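Local coordinates for protein fatty acid amide hydrolase (Candida albicans, PDB 6KVR) that probably hydrolyses monocarboxylic acid amides, fatty acid amides presumably among them, to the carboxylate and ammonium, as a member of the amidase signature family, at residues Gly96-Ser99 and Ser100-Phe104; Gly129-Gln132 and Ala133-Arg136; Thr82-Ser85 and Ala86-Ala90. One frame throughout, in Å; residues are numbered along the deposited sequence.

How the interactions relate
Three local contacts follow one another along the chain, in the order interaction 3, interaction 1, interaction 2. Interactions 3 and 1 are the N-terminal caps of helices 86-94 and 100-118, consecutive in sequence; interaction 2 is a turn within helix 126-143. The centre of interaction 1 lies about 11 Å from that of interaction 3 and about 10 Å from that of interaction 2, and it touches both: Leu-89 meets Leu-98 and Val-103, while Phe-104 and Ser-100 pack on helix 126-143. Interactions 2 and 3, centres about 18 Å apart, do not touch. Interaction 1 thus ties the three helices into one packed unit, structural and apart from the predicted Lys-Ser-Ser catalytic site.

Interaction 1: Gly96-Ser99 and Ser100-Phe104; sequences GELS and SVEVF
Ser-99 and Glu-102 bind each other where the chain leaves a loop and enters helix 100-118, and they show how a helix start can be closed: the N-cap residue and the third residue of the helix each satisfy the other's backbone N-H. The loop itself begins at Gly-96, whose positive phi completes a Schellman motif at the end of helix 86-94. Ser-100 turns its CB away from the loop and packs on Arg-136 and Ile-93, while its backbone N is bonded to the carboxylate of Asp-137. Val-101 only brushes the cap, its CB 3.9 Å from Ser-99 OG; its N goes to the other oxygen of Asp-137.

Glu-102 carries the contact. Its N donates to Ser-99 OG over 2.9 Å in a nearly straight bond (167°), which the serine can accept because chi1 of 81° sets OG between its own N and carbonyl carbon. The glutamate chain then runs back, stretched out past CG, and OE2 accepts from Ser-99 N at 3.0 Å, on the anti side of the carboxylate and 15° out of its plane. These reciprocal bonds make a capping box. The same OE2 lies 3.4 Å from CD2 of Leu-98, whose side chain crosses the glutamate at about a right angle.

One residue on, Val-103 N reaches Ser-99 O at 3.3 Å, the first backbone bond of the helix, while its CG2 meets Leu-98 CD1 at 3.8 Å. This apolar pair, N' with N4, is a hydrophobic staple beside the capping box, and it joins Leu-89 of the preceding helix. Phe-104 places the turn in the fold, its ring edge-to-face with Tyr-198 and packed on Ala-133 of helix 126-143.

Chemically, the first-turn amides of Ser-100, Val-101 and Glu-102 all find side-chain oxygens in place of the missing backbone carbonyls, and the two carboxylates near the helix N-terminus are probably stabilised in their charged form by its dipole.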
# COMPACT_ATOMS: atom_id res chain seq x y z
N GLY A 96 7.22 -40.16 -6.65
CA GLY A 96 8.10 -41.22 -6.19
C GLY A 96 9.17 -41.65 -7.18
O GLY A 96 9.77 -42.71 -7.00
N GLU A 97 9.41 -40.86 -8.22
CA GLU A 97 10.49 -41.16 -9.16
C GLU A 97 11.85 -40.73 -8.62
O GLU A 97 12.86 -41.39 -8.92
CB GLU A 97 10.20 -40.50 -10.50
CG GLU A 97 8.80 -40.84 -11.00
CD GLU A 97 8.52 -40.28 -12.38
OE1 GLU A 97 9.48 -39.83 -13.05
OE2 GLU A 97 7.34 -40.31 -12.81
N LEU A 98 11.92 -39.66 -7.83
CA LEU A 98 13.17 -39.24 -7.21
C LEU A 98 13.01 -39.08 -5.71
O LEU A 98 11.99 -38.57 -5.22
CB LEU A 98 13.69 -37.92 -7.79
CG LEU A 98 13.99 -37.82 -9.27
CD1 LEU A 98 14.01 -36.37 -9.69
CD2 LEU A 98 15.34 -38.50 -9.55
N SER A 99 14.03 -39.50 -4.97
CA SER A 99 14.06 -39.19 -3.55
C SER A 99 14.45 -37.73 -3.36
O SER A 99 15.07 -37.10 -4.22
CB SER A 99 15.04 -40.12 -2.83
OG SER A 99 16.38 -39.68 -2.97
N SER A 100 14.05 -37.17 -2.22
CA SER A 100 14.49 -35.82 -1.90
C SER A 100 15.98 -35.80 -1.64
O SER A 100 16.68 -34.86 -2.05
CB SER A 100 13.72 -35.27 -0.70
OG SER A 100 12.40 -34.99 -1.06
N VAL A 101 16.48 -36.84 -0.99
CA VAL A 101 17.90 -36.92 -0.65
C VAL A 101 18.76 -36.85 -1.91
O VAL A 101 19.70 -36.05 -2.00
CB VAL A 101 18.18 -38.20 0.15
CG1 VAL A 101 19.68 -38.45 0.24
CG2 VAL A 101 17.54 -38.09 1.54
N GLU A 102 18.45 -37.68 -2.91
CA GLU A 102 19.25 -37.69 -4.12
C GLU A 102 19.16 -36.34 -4.86
O GLU A 102 20.17 -35.85 -5.38
CB GLU A 102 18.83 -38.87 -4.99
CG GLU A 102 17.88 -38.59 -6.12
CD GLU A 102 17.48 -39.86 -6.86
OE1 GLU A 102 18.36 -40.53 -7.45
OE2 GLU A 102 16.28 -40.20 -6.81
N VAL A 103 17.99 -35.71 -4.86
CA VAL A 103 17.86 -34.40 -5.49
C VAL A 103 18.69 -33.37 -4.73
O VAL A 103 19.35 -32.52 -5.35
CB VAL A 103 16.38 -34.00 -5.59
CG1 VAL A 103 16.24 -32.50 -5.85
CG2 VAL A 103 15.70 -34.81 -6.69
N PHE A 104 18.71 -33.45 -3.40
CA PHE A 104 19.50 -32.51 -2.61
C PHE A 104 21.00 -32.66 -2.87
O PHE A 104 21.71 -31.66 -3.00
CB PHE A 104 19.21 -32.70 -1.13
CG PHE A 104 20.07 -31.85 -0.25
CD1 PHE A 104 19.82 -30.49 -0.14
CD2 PHE A 104 21.15 -32.39 0.42
CE1 PHE A 104 20.62 -29.70 0.66
CE2 PHE A 104 21.95 -31.61 1.22
CZ PHE A 104 21.70 -30.27 1.33

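Interaction 2: Gly129-Gln132 and Ala133-Arg136; sequences GLKQ and AEER
Gly-129 O receives the N-H of Ala-133 at 2.9 Å, and three further bonds of the same i to i+4 kind follow it. Glu-134 N is held by Leu-130 O, Glu-135 N by Lys-131 O at 3.0 Å, and Arg-136 N by Gln-132 O at 3.1 Å, so every backbone carbonyl of 129-132 has its acceptor role filled.

Two side chains find partners in the loop before strand 199-201. Gln-132, reaching out straight past CG, presents OE1 to the N-H of Phe-197. A chi1 of -64° puts Arg-136 CG 3.3 Å from Gln-132 O, and the bend at chi2 then turns the chain so that NE and NH2 reach the carbonyls of Gly-194 and Ala-195. The segment is a regular alpha-helical turn of helix 126-143, with one flank against that loop and another, through Leu-130, Ala-133 and Glu-134, on helix 100-118.

Glu-134 bends at chi2 (145°) and brings OE2 to 3.7 Å from Leu-130 CG, the two side chains crossing at a slant. Its OE1 stays 5.4 Å from Lys-131 NZ, opposite charges not in contact and probably only weakly attracted. On the exposed side, Glu-135 CG makes a tight carbon-oxygen contact of 3.0 Å with Lys-131 O, next to the hydrogen bond from Glu-135 N to the same oxygen.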
# COMPACT_ATOMS: atom_id res chain seq x y z
N GLY A 129 21.07 -29.35 5.64
CA GLY A 129 20.26 -29.58 4.46
C GLY A 129 19.96 -31.06 4.26
O GLY A 129 18.81 -31.43 3.99
N LEU A 130 20.97 -31.92 4.42
CA LEU A 130 20.78 -33.35 4.25
C LEU A 130 19.71 -33.89 5.21
O LEU A 130 18.81 -34.63 4.81
CB LEU A 130 22.11 -34.09 4.45
CG LEU A 130 22.04 -35.61 4.25
CD1 LEU A 130 21.37 -35.93 2.91
CD2 LEU A 130 23.41 -36.31 4.39
N LYS A 131 19.80 -33.51 6.49
CA LYS A 131 18.80 -33.92 7.47
C LYS A 131 17.40 -33.45 7.09
O LYS A 131 16.43 -34.19 7.24
CB LYS A 131 19.20 -33.39 8.85
CG LYS A 131 20.17 -34.30 9.57
CD LYS A 131 20.71 -33.64 10.82
CE LYS A 131 22.09 -34.15 11.17
NZ LYS A 131 22.10 -35.63 11.38
N GLN A 132 17.28 -32.22 6.58
CA GLN A 132 15.98 -31.75 6.09
C GLN A 132 15.47 -32.62 4.95
O GLN A 132 14.28 -32.95 4.90
CB GLN A 132 16.07 -30.31 5.61
CG GLN A 132 16.42 -29.28 6.63
CD GLN A 132 16.61 -27.92 5.97
OE1 GLN A 132 15.70 -27.43 5.29
NE2 GLN A 132 17.79 -27.32 6.15
N ALA A 133 16.34 -32.94 3.99
CA ALA A 133 15.91 -33.77 2.88
C ALA A 133 15.49 -35.15 3.36
O ALA A 133 14.57 -35.75 2.81
CB ALA A 133 17.01 -33.90 1.83
N GLU A 134 16.14 -35.66 4.41
CA GLU A 134 15.76 -36.95 4.96
C GLU A 134 14.35 -36.90 5.55
O GLU A 134 13.52 -37.78 5.28
CB GLU A 134 16.79 -37.39 6.01
CG GLU A 134 17.84 -38.34 5.42
CD GLU A 134 19.21 -38.15 6.02
OE1 GLU A 134 19.33 -37.53 7.11
OE2 GLU A 134 20.17 -38.61 5.38
N GLU A 135 14.07 -35.87 6.36
CA GLU A 135 12.72 -35.69 6.88
C GLU A 135 11.69 -35.69 5.77
O GLU A 135 10.63 -36.30 5.89
CB GLU A 135 12.62 -34.39 7.69
CG GLU A 135 13.77 -34.13 8.62
CD GLU A 135 13.57 -32.87 9.46
OE1 GLU A 135 12.42 -32.59 9.86
OE2 GLU A 135 14.57 -32.15 9.70
N ARG A 136 12.00 -35.01 4.66
CA ARG A 136 11.08 -34.98 3.53
C ARG A 136 10.76 -36.39 3.06
O ARG A 136 9.60 -36.74 2.83
CB ARG A 136 11.67 -34.16 2.39
CG ARG A 136 11.87 -32.71 2.71
CD ARG A 136 10.54 -32.06 3.07
NE ARG A 136 10.71 -30.64 3.31
CZ ARG A 136 10.97 -30.11 4.50
NH1 ARG A 136 11.09 -30.87 5.58
NH2 ARG A 136 11.10 -28.79 4.60

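Interaction 3: Thr82-Ser85 and Ala86-Ala90; sequences TDLS and ATELA
Ser-85 and Glu-88 exchange hydrogen bonds at the start of helix 86-94. The N-H of Glu-88 points to Ser-85 OG over 3.1 Å at 167°, a reach made possible by the serine torsion (chi1 78°), which tucks OG in beside both its own N and its carbonyl. In return Ser-85 N gives its hydrogen to Glu-88 OE1 at 2.9 Å, through the anti lone pair, on the far side from OE2. Ser-85 OG also donates weakly to Glu-88 OE1, 3.3 Å away.

This is a capping box; Ser-85 is the N-cap of helix 86-94, in the short loop after helix 76-82. The backbone adds its own bond, Leu-89 N to Ser-85 O at 2.9 Å and almost straight (177°). Asp-305 of helix 303-317 adds to the cap, OD1 bonded to Ala-86 N and OD2 to Thr-87 OG1.

Van der Waals packing sets a methyl of Leu-84 against the glutamate: CD2 rests 3.4 Å from the carboxylate carbon CD of Glu-88, the side chains crossing at about a right angle. The apolar contact proper is Leu-84 CD1 with Leu-89 CD2 at 4.0 Å, an N' to N4 pair that forms a hydrophobic staple beside the box. Leu-89 in turn packs on Val-103 and Phe-107 of helix 100-118.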
# COMPACT_ATOMS: atom_id res chain seq x y z
N THR A 82 19.94 -31.81 -11.82
CA THR A 82 20.10 -30.37 -11.66
C THR A 82 19.77 -29.58 -12.92
O THR A 82 19.78 -28.35 -12.85
CB THR A 82 21.52 -30.01 -11.19
OG1 THR A 82 22.50 -30.51 -12.12
CG2 THR A 82 21.79 -30.59 -9.83
N ASP A 83 19.48 -30.22 -14.04
CA ASP A 83 19.03 -29.49 -15.22
C ASP A 83 17.57 -29.80 -15.55
O ASP A 83 17.15 -29.75 -16.71
CB ASP A 83 19.94 -29.78 -16.42
CG ASP A 83 21.29 -29.07 -16.30
OD1 ASP A 83 21.33 -27.99 -15.66
OD2 ASP A 83 22.31 -29.58 -16.84
N LEU A 84 16.78 -30.09 -14.53
CA LEU A 84 15.33 -30.11 -14.63
C LEU A 84 14.78 -28.86 -13.95
O LEU A 84 15.34 -28.40 -12.95
CB LEU A 84 14.76 -31.35 -13.95
CG LEU A 84 14.69 -32.72 -14.61
CD1 LEU A 84 14.10 -33.70 -13.59
CD2 LEU A 84 13.92 -32.70 -15.93
N SER A 85 13.68 -28.33 -14.47
CA SER A 85 13.02 -27.23 -13.78
C SER A 85 12.52 -27.69 -12.42
O SER A 85 12.25 -28.88 -12.21
CB SER A 85 11.85 -26.68 -14.59
OG SER A 85 10.73 -27.54 -14.47
N ALA A 86 12.41 -26.74 -11.49
CA ALA A 86 11.83 -27.06 -10.19
C ALA A 86 10.42 -27.62 -10.34
O ALA A 86 10.00 -28.48 -9.55
CB ALA A 86 11.81 -25.80 -9.31
N THR A 87 9.68 -27.16 -11.35
CA THR A 87 8.34 -27.70 -11.59
C THR A 87 8.38 -29.20 -11.84
O THR A 87 7.67 -29.96 -11.18
CB THR A 87 7.69 -26.96 -12.76
OG1 THR A 87 7.70 -25.55 -12.50
CG2 THR A 87 6.24 -27.40 -12.92
N GLU A 88 9.24 -29.65 -12.75
CA GLU A 88 9.28 -31.09 -13.04
C GLU A 88 10.00 -31.88 -11.95
O GLU A 88 9.61 -33.02 -11.67
CB GLU A 88 9.90 -31.32 -14.43
CG GLU A 88 11.18 -30.57 -14.73
CD GLU A 88 11.46 -30.44 -16.25
OE1 GLU A 88 12.23 -29.53 -16.66
OE2 GLU A 88 10.93 -31.27 -17.03
N LEU A 89 11.01 -31.30 -11.28
CA LEU A 89 11.53 -31.91 -10.05
C LEU A 89 10.42 -32.14 -9.03
O LEU A 89 10.38 -33.19 -8.37
CB LEU A 89 12.61 -31.02 -9.44
CG LEU A 89 14.04 -31.05 -9.95
CD1 LEU A 89 14.84 -30.03 -9.16
CD2 LEU A 89 14.67 -32.44 -9.86
N ALA A 90 9.51 -31.17 -8.88
CA ALA A 90 8.46 -31.31 -7.88
C ALA A 90 7.51 -32.45 -8.24
O ALA A 90 7.19 -33.29 -7.38
CB ALA A 90 7.69 -29.99 -7.75